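Local coordinates for protein secretin XcpQ (Pseudomonas aeruginosa, PDB 4E9J) that forms the outer membrane channel of a type II secretion system, through which Pseudomonas aeruginosa exports proteins such as elastase LasB, at residues L26-I31 with Q55-S60; D30-I35 with F46-R51; L66-Q71 with V145-A150; E114-Q119 with A158-I163; I129-P134 with R220-G225. All blocks are in the same frame, centred on the assembly; numbering follows the deposited sequence.

Interaction 1 of 5, residues L26-I31 with Q55-S60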
# COMPACT_ATOMS: atom_id res chain seq x y z
N LEU A 26 5.01 -18.41 -19.57
CA LEU A 26 4.73 -19.70 -18.96
C LEU A 26 3.26 -19.76 -18.68
O LEU A 26 2.74 -18.84 -18.06
CB LEU A 26 5.53 -19.82 -17.66
CG LEU A 26 5.44 -21.12 -16.93
CD1 LEU A 26 5.94 -22.27 -17.79
CD2 LEU A 26 6.24 -21.03 -15.64
N LYS A 27 2.56 -20.79 -19.19
CA LYS A 27 1.12 -20.93 -19.03
C LYS A 27 0.78 -22.25 -18.38
O LYS A 27 1.31 -23.28 -18.79
CB LYS A 27 0.43 -20.85 -20.40
CG LYS A 27 0.51 -19.48 -21.03
CD LYS A 27 -0.61 -18.57 -20.51
CE LYS A 27 -0.29 -17.12 -20.72
NZ LYS A 27 -0.21 -16.75 -22.16
N ASP A 28 -0.07 -22.20 -17.35
CA ASP A 28 -0.60 -23.34 -16.60
C ASP A 28 0.48 -24.33 -16.15
O ASP A 28 0.31 -25.55 -16.27
CB ASP A 28 -1.72 -24.01 -17.40
CG ASP A 28 -2.82 -23.05 -17.76
OD1 ASP A 28 -3.61 -22.70 -16.85
OD2 ASP A 28 -2.90 -22.63 -18.93
N ALA A 29 1.60 -23.80 -15.66
CA ALA A 29 2.70 -24.63 -15.20
C ALA A 29 2.62 -24.84 -13.70
O ALA A 29 2.10 -23.99 -12.98
CB ALA A 29 4.02 -23.99 -15.58
N ASP A 30 3.17 -25.94 -13.24
CA ASP A 30 3.24 -26.20 -11.82
C ASP A 30 4.13 -25.11 -11.22
O ASP A 30 5.12 -24.70 -11.85
CB ASP A 30 3.86 -27.58 -11.55
CG ASP A 30 3.66 -28.07 -10.13
OD1 ASP A 30 4.10 -27.37 -9.19
OD2 ASP A 30 3.06 -29.15 -9.96
N ILE A 31 3.78 -24.60 -10.03
CA ILE A 31 4.59 -23.57 -9.37
C ILE A 31 6.02 -24.07 -9.15
O ILE A 31 6.96 -23.29 -9.20
CB ILE A 31 3.91 -23.07 -8.07
CG1 ILE A 31 4.55 -21.75 -7.60
CG2 ILE A 31 3.97 -24.14 -6.96
CD1 ILE A 31 3.79 -21.08 -6.48
N GLN A 55 -0.86 -24.02 -9.62
CA GLN A 55 -0.66 -23.81 -11.05
C GLN A 55 -0.44 -22.31 -11.27
O GLN A 55 -1.16 -21.50 -10.69
CB GLN A 55 -1.89 -24.25 -11.85
CG GLN A 55 -2.17 -25.73 -11.97
CD GLN A 55 -1.01 -26.52 -12.51
OE1 GLN A 55 -0.75 -26.55 -13.71
NE2 GLN A 55 -0.28 -27.19 -11.63
N VAL A 56 0.56 -21.95 -12.07
CA VAL A 56 0.87 -20.56 -12.37
C VAL A 56 0.99 -20.29 -13.85
O VAL A 56 1.37 -21.17 -14.64
CB VAL A 56 2.13 -20.08 -11.61
CG1 VAL A 56 1.97 -20.34 -10.11
CG2 VAL A 56 3.41 -20.71 -12.14
N SER A 57 0.64 -19.06 -14.23
CA SER A 57 0.85 -18.52 -15.56
C SER A 57 1.64 -17.22 -15.33
O SER A 57 1.20 -16.37 -14.55
CB SER A 57 -0.48 -18.29 -16.28
OG SER A 57 -1.19 -19.50 -16.47
N VAL A 58 2.83 -17.12 -15.92
CA VAL A 58 3.74 -15.99 -15.73
C VAL A 58 4.15 -15.48 -17.08
O VAL A 58 4.69 -16.24 -17.88
CB VAL A 58 4.95 -16.42 -14.89
CG1 VAL A 58 5.85 -15.22 -14.58
CG2 VAL A 58 4.50 -17.10 -13.61
N VAL A 59 3.92 -14.19 -17.32
CA VAL A 59 4.13 -13.57 -18.62
C VAL A 59 4.82 -12.23 -18.53
O VAL A 59 4.39 -11.38 -17.75
CB VAL A 59 2.76 -13.45 -19.32
CG1 VAL A 59 2.86 -12.71 -20.66
CG2 VAL A 59 2.11 -14.81 -19.50
N SER A 60 5.90 -12.05 -19.32
CA SER A 60 6.58 -10.77 -19.48
C SER A 60 7.04 -10.68 -20.92
O SER A 60 7.91 -11.46 -21.32
CB SER A 60 7.76 -10.64 -18.52
OG SER A 60 8.35 -9.35 -18.58

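Interaction 2 of 5, residues D30-I35 with F46-R51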
# COMPACT_ATOMS: atom_id res chain seq x y z
N ASP A 30 3.17 -25.94 -13.24
CA ASP A 30 3.24 -26.20 -11.82
C ASP A 30 4.13 -25.11 -11.22
O ASP A 30 5.12 -24.70 -11.85
CB ASP A 30 3.86 -27.58 -11.55
CG ASP A 30 3.66 -28.07 -10.13
OD1 ASP A 30 4.10 -27.37 -9.19
OD2 ASP A 30 3.06 -29.15 -9.96
N ILE A 31 3.78 -24.60 -10.03
CA ILE A 31 4.59 -23.57 -9.37
C ILE A 31 6.02 -24.07 -9.15
O ILE A 31 6.96 -23.29 -9.20
CB ILE A 31 3.91 -23.07 -8.07
CG1 ILE A 31 4.55 -21.75 -7.60
CG2 ILE A 31 3.97 -24.14 -6.96
CD1 ILE A 31 3.79 -21.08 -6.48
N ARG A 32 6.18 -25.39 -8.93
CA ARG A 32 7.50 -25.99 -8.75
C ARG A 32 8.39 -25.92 -10.00
O ARG A 32 9.61 -25.81 -9.86
CB ARG A 32 7.37 -27.40 -8.20
CG ARG A 32 6.81 -27.37 -6.77
CD ARG A 32 6.13 -28.67 -6.40
NE ARG A 32 5.66 -28.70 -5.02
CZ ARG A 32 6.40 -28.94 -3.95
NH1 ARG A 32 7.70 -29.15 -4.07
NH2 ARG A 32 5.85 -28.95 -2.74
N GLU A 33 7.79 -25.91 -11.21
CA GLU A 33 8.52 -25.72 -12.46
C GLU A 33 8.98 -24.28 -12.53
O GLU A 33 10.14 -24.01 -12.84
CB GLU A 33 7.65 -26.07 -13.69
CG GLU A 33 8.35 -25.74 -15.00
CD GLU A 33 7.70 -26.35 -16.24
OE1 GLU A 33 7.41 -27.56 -16.20
OE2 GLU A 33 7.49 -25.62 -17.23
N PHE A 34 8.08 -23.34 -12.21
CA PHE A 34 8.46 -21.92 -12.20
C PHE A 34 9.64 -21.67 -11.24
O PHE A 34 10.56 -20.95 -11.60
CB PHE A 34 7.26 -21.04 -11.88
CG PHE A 34 7.62 -19.58 -11.76
CD1 PHE A 34 7.99 -18.84 -12.88
CD2 PHE A 34 7.64 -18.95 -10.52
CE1 PHE A 34 8.35 -17.49 -12.76
CE2 PHE A 34 8.01 -17.62 -10.40
CZ PHE A 34 8.35 -16.89 -11.52
N ILE A 35 9.63 -22.29 -10.06
CA ILE A 35 10.72 -22.15 -9.07
C ILE A 35 12.05 -22.68 -9.64
O ILE A 35 13.08 -22.01 -9.51
CB ILE A 35 10.34 -22.85 -7.74
CG1 ILE A 35 9.19 -22.08 -7.04
CG2 ILE A 35 11.55 -22.96 -6.81
CD1 ILE A 35 8.33 -22.97 -6.00
N PHE A 46 16.74 -23.26 -3.98
CA PHE A 46 15.66 -23.20 -3.00
C PHE A 46 15.26 -24.62 -2.55
O PHE A 46 15.24 -25.52 -3.38
CB PHE A 46 14.41 -22.57 -3.62
CG PHE A 46 14.61 -21.19 -4.22
CD1 PHE A 46 14.81 -20.08 -3.41
CD2 PHE A 46 14.61 -21.02 -5.58
CE1 PHE A 46 15.00 -18.81 -3.97
CE2 PHE A 46 14.80 -19.76 -6.14
CZ PHE A 46 15.02 -18.67 -5.34
N VAL A 47 14.86 -24.80 -1.30
CA VAL A 47 14.23 -26.05 -0.83
C VAL A 47 12.75 -25.68 -0.79
O VAL A 47 12.41 -24.66 -0.22
CB VAL A 47 14.73 -26.57 0.54
CG1 VAL A 47 13.89 -27.76 1.00
CG2 VAL A 47 16.19 -26.96 0.46
N VAL A 48 11.89 -26.43 -1.46
CA VAL A 48 10.47 -26.10 -1.53
C VAL A 48 9.72 -26.92 -0.49
O VAL A 48 9.72 -28.14 -0.62
CB VAL A 48 9.97 -26.35 -2.97
CG1 VAL A 48 8.48 -26.12 -3.08
CG2 VAL A 48 10.72 -25.45 -3.95
N ASP A 49 9.09 -26.27 0.53
CA ASP A 49 8.34 -26.97 1.58
C ASP A 49 7.32 -27.93 0.93
O ASP A 49 6.68 -27.54 -0.06
CB ASP A 49 7.63 -25.95 2.50
CG ASP A 49 6.83 -26.55 3.63
OD1 ASP A 49 5.67 -26.90 3.42
OD2 ASP A 49 7.35 -26.58 4.76
N PRO A 50 7.11 -29.16 1.47
CA PRO A 50 6.15 -30.09 0.85
C PRO A 50 4.75 -29.54 0.55
O PRO A 50 4.11 -29.99 -0.39
CB PRO A 50 6.08 -31.26 1.83
CG PRO A 50 7.33 -31.18 2.63
CD PRO A 50 7.82 -29.77 2.61
N ARG A 51 4.28 -28.56 1.34
CA ARG A 51 2.95 -27.95 1.18
C ARG A 51 2.85 -26.94 0.03
O ARG A 51 1.73 -26.53 -0.28
CB ARG A 51 2.50 -27.25 2.48
CG ARG A 51 2.28 -28.14 3.68
CD ARG A 51 2.17 -27.30 4.93
NE ARG A 51 3.48 -26.80 5.36
CZ ARG A 51 3.69 -26.03 6.43
NH1 ARG A 51 2.67 -25.66 7.20
NH2 ARG A 51 4.92 -25.64 6.75

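Interaction 3 of 5, residues L66-Q71 with V145-A150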
# COMPACT_ATOMS: atom_id res chain seq x y z
N LEU A 66 18.32 -9.57 -14.51
CA LEU A 66 18.39 -10.62 -13.49
C LEU A 66 17.65 -10.21 -12.21
O LEU A 66 16.85 -10.99 -11.67
CB LEU A 66 19.88 -10.92 -13.19
CG LEU A 66 20.19 -12.00 -12.18
CD1 LEU A 66 19.58 -13.31 -12.60
CD2 LEU A 66 21.70 -12.16 -12.01
N SER A 67 17.89 -8.97 -11.75
CA SER A 67 17.26 -8.43 -10.54
C SER A 67 15.75 -8.28 -10.73
O SER A 67 15.00 -8.53 -9.79
CB SER A 67 17.90 -7.10 -10.16
OG SER A 67 17.64 -6.09 -11.12
N GLU A 68 15.30 -7.90 -11.94
CA GLU A 68 13.87 -7.78 -12.22
C GLU A 68 13.19 -9.15 -12.31
O GLU A 68 12.02 -9.26 -11.92
CB GLU A 68 13.58 -6.88 -13.42
CG GLU A 68 14.11 -5.46 -13.27
CD GLU A 68 14.37 -4.69 -14.55
OE1 GLU A 68 14.41 -5.31 -15.64
OE2 GLU A 68 14.55 -3.46 -14.47
N VAL A 69 13.90 -10.19 -12.76
CA VAL A 69 13.36 -11.57 -12.79
C VAL A 69 13.13 -12.02 -11.34
O VAL A 69 12.12 -12.67 -11.04
CB VAL A 69 14.30 -12.55 -13.56
CG1 VAL A 69 13.92 -14.02 -13.31
CG2 VAL A 69 14.30 -12.23 -15.06
N TYR A 70 14.05 -11.66 -10.43
CA TYR A 70 13.91 -12.00 -9.02
C TYR A 70 12.71 -11.26 -8.40
O TYR A 70 11.97 -11.87 -7.64
CB TYR A 70 15.20 -11.70 -8.26
CG TYR A 70 15.21 -12.37 -6.90
CD1 TYR A 70 15.45 -13.74 -6.78
CD2 TYR A 70 14.89 -11.66 -5.75
CE1 TYR A 70 15.43 -14.37 -5.53
CE2 TYR A 70 14.88 -12.29 -4.50
CZ TYR A 70 15.13 -13.65 -4.40
OH TYR A 70 15.10 -14.30 -3.19
N GLN A 71 12.47 -9.99 -8.77
CA GLN A 71 11.29 -9.25 -8.30
C GLN A 71 10.00 -9.96 -8.78
O GLN A 71 9.05 -10.12 -8.02
CB GLN A 71 11.28 -7.79 -8.79
CG GLN A 71 12.31 -6.88 -8.14
CD GLN A 71 12.25 -5.51 -8.80
OE1 GLN A 71 11.23 -4.81 -8.73
NE2 GLN A 71 13.32 -5.11 -9.48
N VAL A 145 7.85 -2.18 -10.62
CA VAL A 145 9.22 -2.55 -11.01
C VAL A 145 9.79 -1.25 -11.59
O VAL A 145 9.77 -1.04 -12.81
CB VAL A 145 9.28 -3.73 -12.02
CG1 VAL A 145 10.73 -4.12 -12.31
CG2 VAL A 145 8.51 -4.93 -11.50
N PRO A 146 10.18 -0.29 -10.72
CA PRO A 146 10.63 1.02 -11.22
C PRO A 146 11.81 1.04 -12.20
O PRO A 146 11.81 1.89 -13.07
CB PRO A 146 10.93 1.83 -9.96
CG PRO A 146 10.50 1.03 -8.82
CD PRO A 146 10.19 -0.35 -9.24
N SER A 147 12.75 0.07 -12.11
CA SER A 147 13.89 0.01 -13.02
C SER A 147 13.51 -0.31 -14.47
O SER A 147 14.23 0.09 -15.38
CB SER A 147 14.95 -0.95 -12.49
OG SER A 147 14.44 -2.23 -12.16
N ALA A 148 12.38 -1.02 -14.68
CA ALA A 148 11.88 -1.35 -16.02
C ALA A 148 10.65 -0.49 -16.37
O ALA A 148 10.10 -0.64 -17.46
CB ALA A 148 11.50 -2.82 -16.07
N ASN A 149 10.23 0.42 -15.45
CA ASN A 149 9.02 1.23 -15.54
C ASN A 149 7.81 0.34 -15.89
O ASN A 149 7.03 0.61 -16.81
CB ASN A 149 9.16 2.43 -16.48
CG ASN A 149 8.20 3.53 -16.11
OD1 ASN A 149 8.21 4.01 -14.98
ND2 ASN A 149 7.36 3.98 -17.02
N ALA A 150 7.70 -0.75 -15.12
CA ALA A 150 6.68 -1.75 -15.32
C ALA A 150 5.92 -2.02 -14.04
O ALA A 150 6.39 -1.73 -12.94
CB ALA A 150 7.33 -3.04 -15.84
O HOH W 1 12.80 -2.29 -10.13

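Interaction 4 of 5, residues E114-Q119 with A158-I163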
# COMPACT_ATOMS: atom_id res chain seq x y z
N GLU A 114 -3.05 -15.40 -13.41
CA GLU A 114 -1.89 -15.07 -14.24
C GLU A 114 -1.17 -13.91 -13.58
O GLU A 114 -1.83 -13.00 -13.10
CB GLU A 114 -2.28 -14.70 -15.68
CG GLU A 114 -1.10 -14.29 -16.55
CD GLU A 114 -1.41 -13.82 -17.96
OE1 GLU A 114 -2.45 -14.24 -18.52
OE2 GLU A 114 -0.60 -13.04 -18.52
N THR A 115 0.18 -13.95 -13.53
CA THR A 115 1.05 -12.87 -13.06
C THR A 115 1.69 -12.25 -14.31
O THR A 115 2.57 -12.88 -14.92
CB THR A 115 2.07 -13.38 -12.09
OG1 THR A 115 1.38 -13.97 -10.98
CG2 THR A 115 3.01 -12.27 -11.60
N ARG A 116 1.26 -11.03 -14.71
CA ARG A 116 1.73 -10.37 -15.92
C ARG A 116 2.51 -9.09 -15.62
O ARG A 116 2.09 -8.33 -14.75
CB ARG A 116 0.53 -10.01 -16.81
CG ARG A 116 0.98 -9.66 -18.21
CD ARG A 116 -0.14 -9.20 -19.09
NE ARG A 116 -1.04 -10.30 -19.44
CZ ARG A 116 -2.08 -10.18 -20.25
NH1 ARG A 116 -2.38 -9.00 -20.79
NH2 ARG A 116 -2.84 -11.24 -20.52
N VAL A 117 3.63 -8.85 -16.32
CA VAL A 117 4.40 -7.61 -16.22
C VAL A 117 3.89 -6.71 -17.34
O VAL A 117 3.81 -7.15 -18.49
CB VAL A 117 5.92 -7.85 -16.36
CG1 VAL A 117 6.69 -6.53 -16.28
CG2 VAL A 117 6.44 -8.81 -15.29
N ILE A 118 3.51 -5.48 -17.02
CA ILE A 118 2.96 -4.50 -17.96
C ILE A 118 3.94 -3.36 -18.01
O ILE A 118 4.11 -2.68 -17.01
CB ILE A 118 1.54 -4.01 -17.53
CG1 ILE A 118 0.56 -5.21 -17.43
CG2 ILE A 118 0.99 -2.99 -18.53
CD1 ILE A 118 -0.88 -4.86 -17.00
N GLN A 119 4.62 -3.14 -19.13
CA GLN A 119 5.53 -2.02 -19.22
C GLN A 119 4.70 -0.77 -19.52
O GLN A 119 3.69 -0.86 -20.22
CB GLN A 119 6.58 -2.25 -20.32
CG GLN A 119 7.73 -1.24 -20.26
CD GLN A 119 9.03 -1.88 -20.63
OE1 GLN A 119 9.38 -1.97 -21.80
NE2 GLN A 119 9.75 -2.39 -19.64
N ALA A 158 -8.50 -12.54 -18.45
CA ALA A 158 -9.45 -11.58 -19.03
C ALA A 158 -9.49 -10.28 -18.23
O ALA A 158 -9.70 -9.22 -18.81
CB ALA A 158 -10.84 -12.19 -19.09
N ASN A 159 -9.26 -10.37 -16.92
CA ASN A 159 -9.24 -9.18 -16.06
C ASN A 159 -7.95 -8.37 -16.31
O ASN A 159 -8.01 -7.14 -16.33
CB ASN A 159 -9.34 -9.57 -14.59
N ILE A 160 -6.81 -9.07 -16.53
CA ILE A 160 -5.54 -8.38 -16.77
C ILE A 160 -5.62 -7.58 -18.08
O ILE A 160 -5.16 -6.45 -18.10
CB ILE A 160 -4.30 -9.30 -16.73
CG1 ILE A 160 -4.21 -10.04 -15.39
CG2 ILE A 160 -3.02 -8.46 -17.02
CD1 ILE A 160 -3.06 -10.93 -15.21
N ALA A 161 -6.20 -8.16 -19.15
CA ALA A 161 -6.37 -7.48 -20.44
C ALA A 161 -7.15 -6.18 -20.27
O ALA A 161 -6.80 -5.18 -20.89
CB ALA A 161 -7.07 -8.41 -21.44
N ARG A 162 -8.21 -6.20 -19.43
CA ARG A 162 -9.04 -5.02 -19.17
C ARG A 162 -8.21 -3.95 -18.46
O ARG A 162 -8.28 -2.78 -18.87
CB ARG A 162 -10.29 -5.37 -18.34
N ILE A 163 -7.39 -4.34 -17.46
CA ILE A 163 -6.52 -3.38 -16.75
C ILE A 163 -5.44 -2.82 -17.69
O ILE A 163 -5.11 -1.64 -17.61
CB ILE A 163 -5.95 -3.99 -15.44
CG1 ILE A 163 -7.08 -4.27 -14.45
CG2 ILE A 163 -4.88 -3.06 -14.79
CD1 ILE A 163 -6.72 -5.26 -13.37

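Interaction 5 of 5, residues I129-P134 with R220-G225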
# COMPACT_ATOMS: atom_id res chain seq x y z
N ILE A 129 -0.23 3.62 -10.05
CA ILE A 129 -0.60 2.63 -9.01
C ILE A 129 -1.90 2.99 -8.24
O ILE A 129 -2.81 2.16 -8.17
CB ILE A 129 0.60 2.38 -8.03
CG1 ILE A 129 1.81 1.69 -8.72
CG2 ILE A 129 0.13 1.64 -6.76
CD1 ILE A 129 1.97 0.18 -8.58
N PRO A 130 -2.04 4.21 -7.64
CA PRO A 130 -3.31 4.50 -6.93
C PRO A 130 -4.53 4.57 -7.85
O PRO A 130 -5.67 4.40 -7.39
CB PRO A 130 -3.04 5.81 -6.18
CG PRO A 130 -1.64 6.24 -6.55
CD PRO A 130 -1.11 5.35 -7.62
N LEU A 131 -4.32 4.79 -9.16
CA LEU A 131 -5.43 4.87 -10.10
C LEU A 131 -5.88 3.48 -10.59
O LEU A 131 -7.01 3.33 -11.04
CB LEU A 131 -5.03 5.75 -11.28
CG LEU A 131 -4.36 7.09 -10.92
CD1 LEU A 131 -4.06 7.86 -12.17
CD2 LEU A 131 -5.22 7.91 -9.95
N ILE A 132 -5.01 2.48 -10.49
CA ILE A 132 -5.38 1.13 -10.94
C ILE A 132 -5.67 0.20 -9.77
O ILE A 132 -6.32 -0.81 -9.98
CB ILE A 132 -4.35 0.54 -11.95
CG1 ILE A 132 -2.95 0.45 -11.35
CG2 ILE A 132 -4.34 1.37 -13.26
CD1 ILE A 132 -2.04 -0.46 -12.08
N ARG A 133 -5.23 0.53 -8.55
CA ARG A 133 -5.53 -0.31 -7.39
C ARG A 133 -7.05 -0.59 -7.21
O ARG A 133 -7.37 -1.76 -6.98
CB ARG A 133 -4.91 0.21 -6.08
CG ARG A 133 -4.53 -0.93 -5.15
CD ARG A 133 -3.95 -0.45 -3.83
NE ARG A 133 -2.58 0.06 -3.94
CZ ARG A 133 -1.48 -0.68 -4.03
NH1 ARG A 133 -1.56 -2.01 -4.07
NH2 ARG A 133 -0.29 -0.10 -4.10
N PRO A 134 -8.01 0.33 -7.45
CA PRO A 134 -9.43 -0.07 -7.33
C PRO A 134 -9.85 -1.24 -8.23
O PRO A 134 -10.91 -1.84 -8.02
CB PRO A 134 -10.23 1.19 -7.70
CG PRO A 134 -9.28 2.28 -7.79
CD PRO A 134 -7.89 1.77 -7.79
N ARG A 220 -16.13 5.25 -2.93
CA ARG A 220 -15.52 6.55 -3.20
C ARG A 220 -15.18 6.75 -4.68
O ARG A 220 -14.97 5.78 -5.43
CB ARG A 220 -14.29 6.73 -2.32
CG ARG A 220 -13.12 5.94 -2.74
CD ARG A 220 -11.94 6.07 -1.80
NE ARG A 220 -10.77 5.42 -2.39
CZ ARG A 220 -9.50 5.63 -2.04
NH1 ARG A 220 -8.53 5.01 -2.68
NH2 ARG A 220 -9.20 6.48 -1.07
N LEU A 221 -15.10 8.02 -5.10
CA LEU A 221 -14.75 8.40 -6.46
C LEU A 221 -13.37 8.98 -6.47
O LEU A 221 -13.02 9.76 -5.58
CB LEU A 221 -15.70 9.51 -6.97
CG LEU A 221 -17.17 9.18 -7.01
CD1 LEU A 221 -17.96 10.40 -7.43
CD2 LEU A 221 -17.44 8.01 -7.92
N ILE A 222 -12.62 8.67 -7.51
CA ILE A 222 -11.29 9.26 -7.75
C ILE A 222 -11.46 10.11 -9.00
O ILE A 222 -11.89 9.58 -10.02
CB ILE A 222 -10.23 8.20 -7.92
CG1 ILE A 222 -10.08 7.38 -6.63
CG2 ILE A 222 -8.90 8.82 -8.34
CD1 ILE A 222 -9.41 6.02 -6.85
N ILE A 223 -11.26 11.42 -8.89
CA ILE A 223 -11.45 12.36 -9.98
C ILE A 223 -10.09 12.82 -10.49
O ILE A 223 -9.27 13.31 -9.71
CB ILE A 223 -12.28 13.57 -9.50
CG1 ILE A 223 -13.56 13.14 -8.73
CG2 ILE A 223 -12.60 14.52 -10.70
CD1 ILE A 223 -14.49 12.15 -9.49
N LEU A 224 -9.87 12.73 -11.80
CA LEU A 224 -8.63 13.13 -12.46
C LEU A 224 -8.93 14.15 -13.51
O LEU A 224 -10.09 14.32 -13.91
CB LEU A 224 -7.99 11.95 -13.11
CG LEU A 224 -7.50 10.92 -12.12
CD1 LEU A 224 -8.23 9.60 -12.34
CD2 LEU A 224 -6.00 10.78 -12.19
N GLY A 225 -7.88 14.82 -13.96
CA GLY A 225 -7.94 15.80 -15.03
C GLY A 225 -7.06 16.99 -14.80
O GLY A 225 -6.41 17.10 -13.76

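Interaction 1 of 5, residues L26-I31 with Q55-S60
A G1 beta bulge sets two residues, Asp28 and Ala29, opposite the single Val56 and moves the register of two antiparallel strands of the N0 domain on by one. Asp28 takes up the left-handed backbone conformation and the chain turns a corner there, yet backbone pairing resumes at once. Before the bulge Leu26 and Val58 form a hydrogen-bonded pair, with Leu26 N to Val58 O at 2.8 Å; after it Ala29 and Val56 do the same, Val56 N reaching Ala29 O at 2.7 Å. Leu26, Ala29, Val56 and Val58 turn their side chains to one face of the sheet, where Phe34 of the following helix packs on Leu26, Val56 and Val58. Ile31, the first residue of that helix, lays CB and CG1 across Val56 CG1, each 3.9 Å away. On the other face Lys27 bends along the strand until CE lies 3.5 Å from Val59 CG2, while its NZ bonds to Asn25. Within the bulge the amide of Asp28 is badly angled for Val56 O. Ser57 supplies the acceptor instead: with OG beside its own backbone N (chi1 -63°), the hydroxyl oxygen meets Asp28 N at 3.1 Å in a nearly straight bond, 175° at the hydrogen.

Interaction 2 of 5, residues D30-I35 with F46-R51
Arg32 and Val48 meet flat group against branch: the valine lays CG1 over one face of the guanidinium, 3.2 Å above its plane and displaced toward the rim, with NH1 the nearest nitrogen at 3.3 Å. Extended from CG to NE, the arginine reaches from the helix to the end of strand 46-48. Helix segment 31-35 and this strand, both of the N0 domain, run antiparallel, their axes 10.6 Å apart at closest approach. The arginine's NH2 arrives where the strand gives way to a turn, making a weak bond to Asp49 O at 3.1 Å and another weak one to Val52 O. One helical turn on, Ile35 and Val48 approach tip to tip, Ile35 CG2 standing 3.9 Å from Val48 CG2; Ile35 CG2 also touches Phe46 CD2 at 3.8 Å. Asp30 OD1 caps the helix by accepting from Arg32 N at 2.9 Å. Asp49 OD1 closes an Asx turn onto Arg51 N, and its carboxylate takes salt bridges from Arg51, side-on, and from Arg92. The chemistry is thus divided: valine and isoleucine supply the apolar packing, and NH2 offers weak bonds to backbone carbonyls, which probably steady the turn only modestly.

Interaction 3 of 5, residues L66-Q71 with V145-A150
Glu68, on the first turn of helix 66-79, comes within 7.1 Å of Val145 between CA atoms, where a four-residue hairpin loop turns the chain from strand 141-145 into strand 150-155. The loop is tightly made: Val145 O accepts from Ala148 N and Ala150 N, one from each side of the carbonyl plane, and Asn149 in the left-handed region gives a G1 bulge. Against this loop the glutamate extends its carboxylate. Ser147 OG donates to Glu68 OE2 at 2.6 Å, and Glu68 OE2 accepts with the lone pair that points away from its partner oxygen. The serine hydroxyl sits between its own backbone N and carbonyl carbon (chi1 51°), which turns it to the helix, and Ala148 CB lies 3.5 Å from the same OE2. Glu68 OE1 looks back along its own chain and bonds to Ser65 N, so both carboxylate oxygens are engaged. A water extends the network: it donates to Ser147 OG at 2.6 Å and accepts from Gln71 NE2 at 2.9 Å. Beside these polar groups Val145 CG1 packs against both helix side chains, 3.8 Å from Glu68 CG and 3.7 Å from Gln71 OE1. Such a polar seam, with one valine alongside, joins two periplasmic domains here: a helix of N0 docks on a beta-hairpin loop of N1.

Interaction 4 of 5, residues E114-Q119 with A158-I163
Glu114 OE2 receives Arg116 NE at 2.9 Å in a salt bridge that is almost straight, 172° at the hydrogen, and both residues so joined pack on Ile160. The carboxylate is met from above its plane, whereas the oxygen lies practically in the guanidinium plane. These side chains stand two apart on strand 114-119 and therefore rise from the same face of the sheet, over which helix segment 158-163 runs, 23° from the strand and 9.6 Å from it at closest approach of the axes. A helix so laid on a sheet fits the KH-like fold of secretin N1 domains. Ile160 CG2 sits over one face of the guanidinium, 3.4 Å above the plane, and touches Arg116 CD at 3.6 Å; the bend of the arginine at chi3 (-71°) folds the charged group over this methyl. The other branch dips to the strand, where Ile160 CD1 lies 3.2 Å from Glu114 O and 3.9 Å from Glu114 CB. Farther along, Ile118 CD1 adds a looser contact with Ile160 CG2. Both charged groups also hold the helix directly: Glu114 OE1 bonds to Ser157 and Arg116 NH1 forms a salt bridge with Glu164. The isoleucine over one guanidinium face may modestly strengthen the attraction between these charges.

Interaction 5 of 5, residues I129-P134 with R220-G225
Leu131 and Leu224 make the closest apolar contact, Leu131 CD1 lying 3.5 Å from Leu224 CD2. That leucine methyl of strand 220-224 also meets the second branch, Leu131 CD2, at 3.7 Å, and so rests against both prongs of the fork. CD2 of Leu131 in turn reaches Ile222 CG2 at 4.1 Å. Beyond the leucines, Ile222 sends its longer branch to Pro134 in the 3-10 segment: with CG1 beside the backbone N (chi1 -63°), Ile222 CD1 extends to Pro134 CG at 3.9 Å. Ile222 and Leu224, two residues apart, point from the same face of the strand, and the alternate residues Leu221 and Ile223 pack on helix 227-240 across the sheet. The contact joins separate periplasmic modules, an N1 helix and the 3-10 segment after it lying on the central strand of the three-stranded antiparallel sheet of N2. Tyr178, on a neighbouring strand of that sheet, continues the apolar patch against Pro130 and Leu131. Polar groups play a smaller part, and no hydrogen bond passes between the two segments. Ile129 O accepts from both Ile132 N and Arg133 N. The second subunit borders the contact: Pro130 packs on Arg220 of the second subunit, and Arg220 NH2 of this chain bonds to the hydroxyl of Tyr178 of the second subunit.

In the fold
Interactions 1 and 2 build N0 around the same helix: both include Asp30 and Ile31, and Phe34 packs against the strands of interaction 1. Interaction 4 packs a helix on a strand in N1, and its strand 114-119 lies beside strand 55-61 of interaction 1, so that one sheet runs through both domains. Interactions 3 and 5 instead join domains, N0 to N1 and N1 to N2. Their chemistry contrasts: interaction 3, partly buried, relies on a carboxylate, a hydroxyl and a water, whereas interaction 5 is buried and apolar. Backbone pairing dominates interaction 1; arginines lying against aliphatic branches mark interactions 2 and 4, contact 2 being partly buried and contact 4 buried.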